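Local coordinates for protein myroilysin (Myroides profundi, PDB 5CZW) that probably cleaves proteins as a zinc metalloendopeptidase of the astacin family and is kept latent by a cysteine switch in its propeptide, at residues M145-H151 with Y187-Q193; K3-A7 with S112-T116; I13-F17 with K162-Y166. The protein carries 1 engineered substitution. All blocks are in the same frame, centred on the assembly; numbering follows the deposited sequence.

In the fold
Interaction 1 is the partly buried contact of the three; interactions 2 and 3 lie at the surface. Interaction 1 joins two loops beside the zinc and is rich in hydrogen bonds. Interactions 2 and 3 both involve the N-terminal part of the chain, which leads to the zinc ligand Cys23 and is probably propeptide. Interaction 2 lays residues 3-7 on the loop before strand 117-118, with one backbone bond and a long salt bridge. Interaction 3 lays residues 13-17 on helix 160-167 through rings and methyl groups, with no hydrogen bond between its segments. Interactions 1 and 2 fall on opposite sides of the chain's centre.

Interaction 1 (M145-H151 with Y187-Q193). With ZN (zinc ion), chain B.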
loop_
_atom_site.group_PDB
_atom_site.type_symbol
_atom_site.label_atom_id
_atom_site.label_comp_id
_atom_site.label_asym_id
_atom_site.label_seq_id
_atom_site.Cartn_x
_atom_site.Cartn_y
_atom_site.Cartn_z
ATOM N N MET A 145 3.547 -9.274 -0.902
ATOM C CA MET A 145 4.868 -8.704 -0.989
ATOM C C MET A 145 5.117 -7.624 0.040
ATOM O O MET A 145 4.235 -6.920 0.355
ATOM C CB MET A 145 5.066 -8.148 -2.377
ATOM C CG MET A 145 5.242 -9.326 -3.357
ATOM S SD MET A 145 5.762 -8.879 -4.971
ATOM C CE MET A 145 7.509 -8.649 -4.735
ATOM N N ILE A 146 6.352 -7.554 0.530
ATOM C CA ILE A 146 6.777 -6.517 1.435
ATOM C C ILE A 146 7.547 -5.425 0.665
ATOM O O ILE A 146 7.856 -5.585 -0.514
ATOM C CB ILE A 146 7.570 -7.153 2.597
ATOM C CG1 ILE A 146 8.891 -7.703 2.062
ATOM C CG2 ILE A 146 6.665 -8.116 3.361
ATOM C CD1 ILE A 146 9.859 -8.175 3.158
ATOM N N HIS A 147 7.871 -4.327 1.366
ATOM C CA HIS A 147 8.692 -3.369 0.796
ATOM C C HIS A 147 10.115 -3.818 0.445
ATOM O O HIS A 147 10.801 -4.463 1.239
ATOM C CB HIS A 147 8.826 -2.178 1.737
ATOM C CG HIS A 147 7.602 -1.301 1.745
ATOM N ND1 HIS A 147 7.034 -0.835 2.906
ATOM C CD2 HIS A 147 6.747 -0.914 0.753
ATOM C CE1 HIS A 147 5.937 -0.161 2.631
ATOM N NE2 HIS A 147 5.819 -0.124 1.344
ATOM N N GLU A 148 10.577 -3.354 -0.676
ATOM C CA GLU A 148 12.045 -3.326 -0.989
ATOM C C GLU A 148 12.609 -2.008 -0.539
ATOM O O GLU A 148 12.075 -0.976 -0.889
ATOM C CB GLU A 148 12.257 -3.436 -2.501
ATOM C CG GLU A 148 11.832 -4.807 -3.065
ATOM C CD GLU A 148 12.770 -5.933 -2.619
ATOM O OE1 GLU A 148 14.053 -5.767 -2.622
ATOM O OE2 GLU A 148 12.221 -6.972 -2.155
ATOM N N HIS A 149 13.620 -2.029 0.320
ATOM C CA HIS A 149 14.207 -0.778 0.820
ATOM C C HIS A 149 15.718 -0.977 0.842
ATOM O O HIS A 149 16.199 -1.835 1.513
ATOM C CB HIS A 149 13.709 -0.499 2.194
ATOM C CG HIS A 149 14.441 0.604 2.858
ATOM N ND1 HIS A 149 14.341 1.909 2.441
ATOM C CD2 HIS A 149 15.257 0.602 3.925
ATOM C CE1 HIS A 149 15.109 2.671 3.208
ATOM N NE2 HIS A 149 15.662 1.893 4.128
ATOM N N GLN A 150 16.409 -0.208 0.026
ATOM C CA GLN A 150 17.854 -0.216 -0.048
ATOM C C GLN A 150 18.223 0.922 0.845
ATOM O O GLN A 150 17.933 2.068 0.517
ATOM C CB GLN A 150 18.267 0.100 -1.512
ATOM C CG GLN A 150 19.727 -0.153 -1.855
ATOM C CD GLN A 150 20.007 -1.639 -1.843
ATOM O OE1 GLN A 150 21.055 -2.075 -1.394
ATOM N NE2 GLN A 150 19.009 -2.439 -2.255
ATOM N N HIS A 151 18.783 0.603 2.006
ATOM C CA HIS A 151 19.150 1.595 2.968
ATOM C C HIS A 151 20.333 2.479 2.497
ATOM O O HIS A 151 21.355 1.950 2.099
ATOM C CB HIS A 151 19.470 0.954 4.328
ATOM C CG HIS A 151 19.541 1.986 5.393
ATOM N ND1 HIS A 151 18.416 2.662 5.811
ATOM C CD2 HIS A 151 20.592 2.559 6.031
ATOM C CE1 HIS A 151 18.767 3.598 6.674
ATOM N NE2 HIS A 151 20.074 3.529 6.853
ATOM N N TYR A 187 13.122 0.575 8.966
ATOM C CA TYR A 187 13.761 1.205 7.776
ATOM C C TYR A 187 15.164 1.813 8.070
ATOM O O TYR A 187 15.563 2.778 7.420
ATOM C CB TYR A 187 12.827 2.204 7.125
ATOM C CG TYR A 187 11.603 1.470 6.683
ATOM C CD1 TYR A 187 11.668 0.589 5.644
ATOM C CD2 TYR A 187 10.406 1.650 7.308
ATOM C CE1 TYR A 187 10.570 -0.177 5.226
ATOM C CE2 TYR A 187 9.287 0.918 6.879
ATOM C CZ TYR A 187 9.365 0.082 5.816
ATOM O OH TYR A 187 8.259 -0.722 5.498
ATOM N N SER A 188 15.861 1.269 9.059
ATOM C CA SER A 188 17.247 1.676 9.339
ATOM C C SER A 188 18.228 0.710 8.701
ATOM O O SER A 188 19.453 0.862 8.794
ATOM C CB SER A 188 17.495 1.733 10.819
ATOM O OG SER A 188 17.453 0.423 11.328
ATOM N N THR A 189 17.705 -0.321 8.039
ATOM C CA THR A 189 18.528 -1.317 7.378
ATOM C C THR A 189 17.790 -1.796 6.130
ATOM O O THR A 189 16.587 -1.604 5.971
ATOM C CB THR A 189 18.841 -2.484 8.358
ATOM O OG1 THR A 189 19.640 -2.003 9.455
ATOM C CG2 THR A 189 19.568 -3.618 7.695
ATOM N N THR A 190 18.547 -2.336 5.197
ATOM C CA THR A 190 18.015 -2.842 3.948
ATOM C C THR A 190 16.990 -3.961 4.216
ATOM O O THR A 190 17.189 -4.810 5.091
ATOM C CB THR A 190 19.180 -3.321 3.039
ATOM O OG1 THR A 190 19.860 -2.171 2.516
ATOM C CG2 THR A 190 18.658 -4.246 1.872
ATOM N N GLN A 191 15.906 -3.940 3.449
ATOM C CA GLN A 191 14.804 -4.881 3.549
ATOM C C GLN A 191 14.517 -5.391 2.135
ATOM O O GLN A 191 14.429 -4.607 1.210
ATOM C CB GLN A 191 13.528 -4.183 4.036
ATOM C CG GLN A 191 13.575 -3.529 5.392
ATOM C CD GLN A 191 12.987 -4.451 6.443
ATOM O OE1 GLN A 191 12.012 -5.211 6.132
ATOM N NE2 GLN A 191 13.506 -4.370 7.707
ATOM N N THR A 192 14.423 -6.710 1.955
ATOM C CA THR A 192 14.217 -7.264 0.613
ATOM C C THR A 192 13.637 -8.650 0.656
ATOM O O THR A 192 13.915 -9.412 1.594
ATOM C CB THR A 192 15.545 -7.397 -0.156
ATOM O OG1 THR A 192 15.304 -7.732 -1.522
ATOM C CG2 THR A 192 16.488 -8.461 0.500
ATOM N N GLN A 193 12.928 -8.990 -0.408
ATOM C CA GLN A 193 12.489 -10.379 -0.604
ATOM C C GLN A 193 13.186 -11.034 -1.778
ATOM O O GLN A 193 12.891 -12.201 -2.143
ATOM C CB GLN A 193 10.954 -10.463 -0.696
ATOM C CG GLN A 193 10.343 -9.791 -1.898
ATOM C CD GLN A 193 9.214 -8.872 -1.466
ATOM O OE1 GLN A 193 8.196 -9.315 -0.869
ATOM N NE2 GLN A 193 9.357 -7.562 -1.811
HETATM ZN ZN ZN B . 4.029 -0.110 0.321
HETATM O O HOH W 1 10.422 -4.485 4.440
#
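His149 and Gln191 form a single antiparallel hydrogen-bonded pair between two irregular segments: His149 N gives to Gln191 O (2.8 Å) and Gln191 N gives to His149 O (2.9 Å). Side chains extend the pairing in both directions. The amide of Gln193 grips the backbone of Ile146 twice. Gln193 OE1 takes Ile146 N at 2.9 Å on a lone pair in the carbonyl plane, and Gln193 NE2 gives to Ile146 O from above that carbonyl's plane. Met145 CE rests against the same amide.

The Glu148 chain bends at chi2 (-70°), which turns its carboxylate to Thr192 and Gln193. Glu148 OE2 accepts Gln193 N at 2.8 Å on its syn lone pair, in a nearly straight bond of 175°, and Gln193 NE2 on its anti lone pair. Glu148 OE1 takes the hydroxyl of Thr192 OG1 at 2.6 Å, also syn. Three bonds thus fix the rotation of this carboxylate.

His147 binds the zinc ion through NE2 at 2.1 Å, with His137, His141 and Cys23 as the other ligands. His147 ND1 gives to Tyr187 OH at 2.9 Å, in the plane of the histidine ring. Tyr187 OH also bonds Asp25, so a second shell orients the metal ligand. The edge of the Tyr187 ring meets a face of His149, with planes at 84°. Further along, Ser188 O sits over the centre of the His151 ring, and His151 N gives to Thr190 OG1.

His147 is the third histidine of the extended zinc-binding motif of metzincins, followed by the glutamate characteristic of astacins. Residues 145-151 follow helix 128-143, which carries His137 and His141. Residues 187-193 follow helix 178-184. Phe231 of helix 231-235 touches Met145 and Gln193, and Glu148 makes backbone hydrogen bonds with Met203 and Tyr205.

Interaction 2 (K3-A7 with S112-T116); sequences KELRA and SNEET
Arg6 N gives its hydrogen to Asn113 O at 2.8 Å, with an N-H...O angle of 161° and the donor in the carbonyl plane. The same oxygen is packed closely by carbon. Arg6 CG comes within 3.0 Å of Asn113 O, because chi1 of Arg6 (55°) sets CG between the backbone N and the carbonyl carbon. Leu5 CB also touches Asn113 O.

The two branches of Leu5 part over residues 112-115. CD2 rests by Ser112 O, while Leu5 CD1 lies 3.9 Å from Glu115 N and also meets Glu115 CB. Glu115 N is buried here and has no polar partner in the model.

The Arg6 chain bends at chi2 and chi3 and brings its guanidinium edge to Glu115. Arg6 NH1 stands 3.7 Å from Glu115 OE1, a long salt bridge, with the two planes 31° apart. Tyr170 OH bonds both Arg6 NH1 and Glu115 OE2, and Tyr100 OH also bonds OE2.

The contact lies away from the zinc site, between the N-terminal segment and the loop entering strand 117-118. One short backbone bond is its direct polar link. The charges attract only at long range, and Tyr170, bonded to both side chains, probably helps hold them near each other.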
loop_
_atom_site.group_PDB
_atom_site.type_symbol
_atom_site.label_atom_id
_atom_site.label_comp_id
_atom_site.label_asym_id
_atom_site.label_seq_id
_atom_site.Cartn_x
_atom_site.Cartn_y
_atom_site.Cartn_z
ATOM N N LYS A 3 -22.597 -3.051 1.321
ATOM C CA LYS A 3 -22.881 -2.511 2.631
ATOM C C LYS A 3 -21.760 -1.560 3.036
ATOM O O LYS A 3 -20.593 -1.955 2.936
ATOM C CB LYS A 3 -22.899 -3.720 3.575
ATOM C CG LYS A 3 -23.152 -3.354 5.032
ATOM C CD LYS A 3 -23.429 -4.577 5.895
ATOM C CE LYS A 3 -24.895 -5.005 5.867
ATOM N NZ LYS A 3 -25.269 -5.699 7.137
ATOM N N GLU A 4 -22.087 -0.355 3.508
ATOM C CA GLU A 4 -21.073 0.653 3.865
ATOM C C GLU A 4 -20.208 0.159 5.048
ATOM O O GLU A 4 -20.677 -0.626 5.896
ATOM C CB GLU A 4 -21.753 1.982 4.256
ATOM C CG GLU A 4 -22.809 2.427 3.238
ATOM C CD GLU A 4 -22.833 3.902 2.881
ATOM O OE1 GLU A 4 -22.461 4.786 3.680
ATOM O OE2 GLU A 4 -23.294 4.180 1.754
ATOM N N LEU A 5 -18.952 0.613 5.073
ATOM C CA LEU A 5 -17.989 0.298 6.090
ATOM C C LEU A 5 -18.179 1.310 7.222
ATOM O O LEU A 5 -18.783 2.366 7.024
ATOM C CB LEU A 5 -16.540 0.372 5.555
ATOM C CG LEU A 5 -16.274 -0.547 4.351
ATOM C CD1 LEU A 5 -14.812 -0.392 3.925
ATOM C CD2 LEU A 5 -16.529 -2.021 4.613
ATOM N N ARG A 6 -17.658 0.994 8.390
ATOM C CA ARG A 6 -17.767 1.982 9.463
ATOM C C ARG A 6 -17.007 3.234 9.072
ATOM O O ARG A 6 -15.942 3.196 8.412
ATOM C CB ARG A 6 -17.217 1.437 10.779
ATOM C CG ARG A 6 -15.791 0.941 10.652
ATOM C CD ARG A 6 -14.868 1.407 11.746
ATOM N NE ARG A 6 -14.230 2.705 11.538
ATOM C CZ ARG A 6 -13.182 2.976 10.744
ATOM N NH1 ARG A 6 -12.601 2.074 9.920
ATOM N NH2 ARG A 6 -12.719 4.211 10.778
ATOM N N ALA A 7 -17.525 4.377 9.525
ATOM C CA ALA A 7 -16.962 5.649 9.110
ATOM C C ALA A 7 -15.540 5.951 9.637
ATOM O O ALA A 7 -15.195 5.629 10.766
ATOM C CB ALA A 7 -17.945 6.796 9.482
ATOM N N SER A 112 -15.222 -7.180 9.013
ATOM C CA SER A 112 -15.881 -6.956 7.720
ATOM C C SER A 112 -16.355 -5.557 7.508
ATOM O O SER A 112 -16.712 -5.225 6.374
ATOM C CB SER A 112 -16.959 -7.994 7.445
ATOM O OG SER A 112 -17.959 -7.873 8.428
ATOM N N ASN A 113 -16.476 -4.784 8.586
ATOM C CA ASN A 113 -16.829 -3.383 8.501
ATOM C C ASN A 113 -15.687 -2.401 8.386
ATOM O O ASN A 113 -15.930 -1.213 8.527
ATOM C CB ASN A 113 -17.725 -2.956 9.665
ATOM C CG ASN A 113 -17.120 -3.208 10.997
ATOM O OD1 ASN A 113 -16.055 -3.829 11.160
ATOM N ND2 ASN A 113 -17.792 -2.646 12.022
ATOM N N GLU A 114 -14.480 -2.863 8.080
ATOM C CA GLU A 114 -13.290 -2.042 7.987
ATOM C C GLU A 114 -12.655 -2.351 6.637
ATOM O O GLU A 114 -12.858 -3.422 6.040
ATOM C CB GLU A 114 -12.275 -2.453 9.067
ATOM C CG GLU A 114 -12.669 -2.085 10.481
ATOM C CD GLU A 114 -11.617 -2.404 11.528
ATOM O OE1 GLU A 114 -10.438 -2.766 11.218
ATOM O OE2 GLU A 114 -12.027 -2.294 12.719
ATOM N N GLU A 115 -11.846 -1.427 6.185
ATOM C CA GLU A 115 -11.156 -1.644 4.935
ATOM C C GLU A 115 -9.919 -2.452 5.061
ATOM O O GLU A 115 -9.289 -2.547 6.141
ATOM C CB GLU A 115 -10.783 -0.285 4.342
ATOM C CG GLU A 115 -9.568 0.409 4.959
ATOM C CD GLU A 115 -9.813 1.142 6.248
ATOM O OE1 GLU A 115 -10.865 0.885 6.904
ATOM O OE2 GLU A 115 -8.946 1.954 6.613
ATOM N N THR A 116 -9.518 -3.104 3.940
ATOM C CA THR A 116 -8.273 -3.838 3.926
ATOM C C THR A 116 -7.147 -3.104 3.096
ATOM O O THR A 116 -5.971 -3.525 3.122
ATOM C CB THR A 116 -8.376 -5.264 3.377
ATOM O OG1 THR A 116 -8.507 -5.201 1.935
ATOM C CG2 THR A 116 -9.507 -5.981 4.049
#

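Interaction 3 (I13-F17 with K162-Y166)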
loop_
_atom_site.group_PDB
_atom_site.type_symbol
_atom_site.label_atom_id
_atom_site.label_comp_id
_atom_site.label_asym_id
_atom_site.label_seq_id
_atom_site.Cartn_x
_atom_site.Cartn_y
_atom_site.Cartn_z
ATOM N N ILE A 13 -7.482 12.216 10.743
ATOM C CA ILE A 13 -6.595 12.359 9.564
ATOM C C ILE A 13 -5.776 13.630 9.652
ATOM O O ILE A 13 -6.305 14.738 9.548
ATOM C CB ILE A 13 -7.371 12.425 8.255
ATOM C CG1 ILE A 13 -8.168 11.131 8.009
ATOM C CG2 ILE A 13 -6.408 12.647 7.103
ATOM C CD1 ILE A 13 -9.296 11.287 6.997
ATOM N N VAL A 14 -4.460 13.453 9.762
ATOM C CA VAL A 14 -3.556 14.561 10.084
ATOM C C VAL A 14 -3.434 15.541 8.914
ATOM O O VAL A 14 -3.124 15.158 7.789
ATOM C CB VAL A 14 -2.167 14.014 10.426
ATOM C CG1 VAL A 14 -1.259 15.151 10.839
ATOM C CG2 VAL A 14 -2.220 12.972 11.536
ATOM N N SER A 15 -3.645 16.836 9.166
ATOM C CA SER A 15 -3.602 17.824 8.079
ATOM C C SER A 15 -2.196 18.335 7.849
ATOM O O SER A 15 -1.317 18.122 8.666
ATOM C CB SER A 15 -4.487 19.008 8.402
ATOM O OG SER A 15 -3.951 19.630 9.538
ATOM N N GLY A 16 -2.004 18.985 6.714
ATOM C CA GLY A 16 -0.760 19.716 6.427
ATOM C C GLY A 16 0.373 18.908 5.833
ATOM O O GLY A 16 1.547 19.295 5.890
ATOM N N PHE A 17 0.023 17.780 5.252
ATOM C CA PHE A 17 1.031 16.969 4.592
ATOM C C PHE A 17 0.556 16.845 3.158
ATOM O O PHE A 17 0.402 15.751 2.622
ATOM C CB PHE A 17 1.177 15.633 5.314
ATOM C CG PHE A 17 1.924 15.723 6.616
ATOM C CD1 PHE A 17 1.252 16.034 7.806
ATOM C CD2 PHE A 17 3.281 15.529 6.663
ATOM C CE1 PHE A 17 1.927 16.101 9.017
ATOM C CE2 PHE A 17 3.957 15.570 7.869
ATOM C CZ PHE A 17 3.277 15.875 9.040
ATOM N N LYS A 162 8.121 15.666 12.351
ATOM C CA LYS A 162 7.101 15.502 11.349
ATOM C C LYS A 162 6.656 14.064 11.242
ATOM O O LYS A 162 5.529 13.794 10.993
ATOM C CB LYS A 162 7.520 16.013 9.987
ATOM C CG LYS A 162 7.479 17.510 9.812
ATOM C CD LYS A 162 6.406 18.028 8.838
ATOM C CE LYS A 162 6.952 18.269 7.441
ATOM N NZ LYS A 162 6.109 18.438 6.211
ATOM N N VAL A 163 7.582 13.159 11.428
ATOM C CA VAL A 163 7.259 11.765 11.272
ATOM C C VAL A 163 6.312 11.405 12.410
ATOM O O VAL A 163 5.266 10.755 12.225
ATOM C CB VAL A 163 8.522 10.902 11.229
ATOM C CG1 VAL A 163 8.170 9.447 11.368
ATOM C CG2 VAL A 163 9.303 11.202 9.949
ATOM N N TYR A 164 6.626 11.893 13.610
ATOM C CA TYR A 164 5.754 11.544 14.737
ATOM C C TYR A 164 4.326 11.991 14.512
ATOM O O TYR A 164 3.366 11.252 14.804
ATOM C CB TYR A 164 6.316 12.130 16.018
ATOM C CG TYR A 164 7.594 11.461 16.479
ATOM C CD1 TYR A 164 7.701 10.080 16.517
ATOM C CD2 TYR A 164 8.678 12.215 16.924
ATOM C CE1 TYR A 164 8.860 9.459 16.933
ATOM C CE2 TYR A 164 9.848 11.625 17.309
ATOM C CZ TYR A 164 9.956 10.245 17.324
ATOM O OH TYR A 164 11.119 9.627 17.782
ATOM N N ALA A 165 4.190 13.198 13.957
ATOM C CA ALA A 165 2.896 13.839 13.712
ATOM C C ALA A 165 2.056 13.112 12.650
ATOM O O ALA A 165 0.871 12.950 12.781
ATOM C CB ALA A 165 3.103 15.259 13.235
ATOM N N TYR A 166 2.725 12.697 11.597
ATOM C CA TYR A 166 2.065 11.965 10.504
ATOM C C TYR A 166 1.497 10.608 10.875
ATOM O O TYR A 166 0.409 10.248 10.375
ATOM C CB TYR A 166 3.097 11.707 9.372
ATOM C CG TYR A 166 2.435 11.228 8.102
ATOM C CD1 TYR A 166 1.572 12.054 7.355
ATOM C CD2 TYR A 166 2.628 9.915 7.667
ATOM C CE1 TYR A 166 0.967 11.573 6.160
ATOM C CE2 TYR A 166 2.012 9.461 6.524
ATOM C CZ TYR A 166 1.202 10.287 5.768
ATOM O OH TYR A 166 0.599 9.736 4.644
#
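The Phe17 ring has Tyr166 CD1 over one face, 3.8 Å above the plane and offset toward the rim. This is a tilted edge-to-face pair in which Tyr166 supplies the edge. The planes are 60° apart and the ring centres of Phe17 and Tyr166 lie 5.2 Å apart. At the rim of Phe17, near its plane, Ala165 CB lies 4.2 Å from Phe17 CZ.

Lys162 comes at the ring obliquely. Its chain bends at chi2 and chi3, and Lys162 CD approaches Phe17 CE2 at 3.6 Å. The lysine and phenylalanine side chains run alongside one another, pointing opposite ways. The methylenes do most of the touching, while NZ makes a weak hydrogen bond to Ala210 O. Phe17 CZ also rests on Lys162 O at 3.6 Å; that oxygen takes the helical bond from Tyr166 N.

Chi1 of Tyr166 (-168°) places its ring anti to the backbone N, where CD1 leans over Phe17 CG. Val14 adds a second point of contact. The CG2 methyl of Val14 meets Ala165 O at 3.3 Å, and CG1 touches the same oxygen. No hydrogen bond links the two segments; they meet through apolar packing, part of it against backbone carbonyls. Were Phe17 replaced by an alanine, a gap would probably open between Lys162 and Tyr166, leaving the tyrosine edge without its ring partner and the lysine methylenes less confined.

Residues 13-17 run six residues ahead of the zinc ligand Cys23 at their closer end, in what is probably the propeptide, and lie against helix 160-167 at the surface of the protein. Lys24 makes a cation-pi contact with Tyr166, and Val22 touches it too. On another side of helix 160-167, Val163 packs on Val179, Leu183 and Phe184 of helix 178-184, and Tyr164 OH bonds Asp180 of that helix.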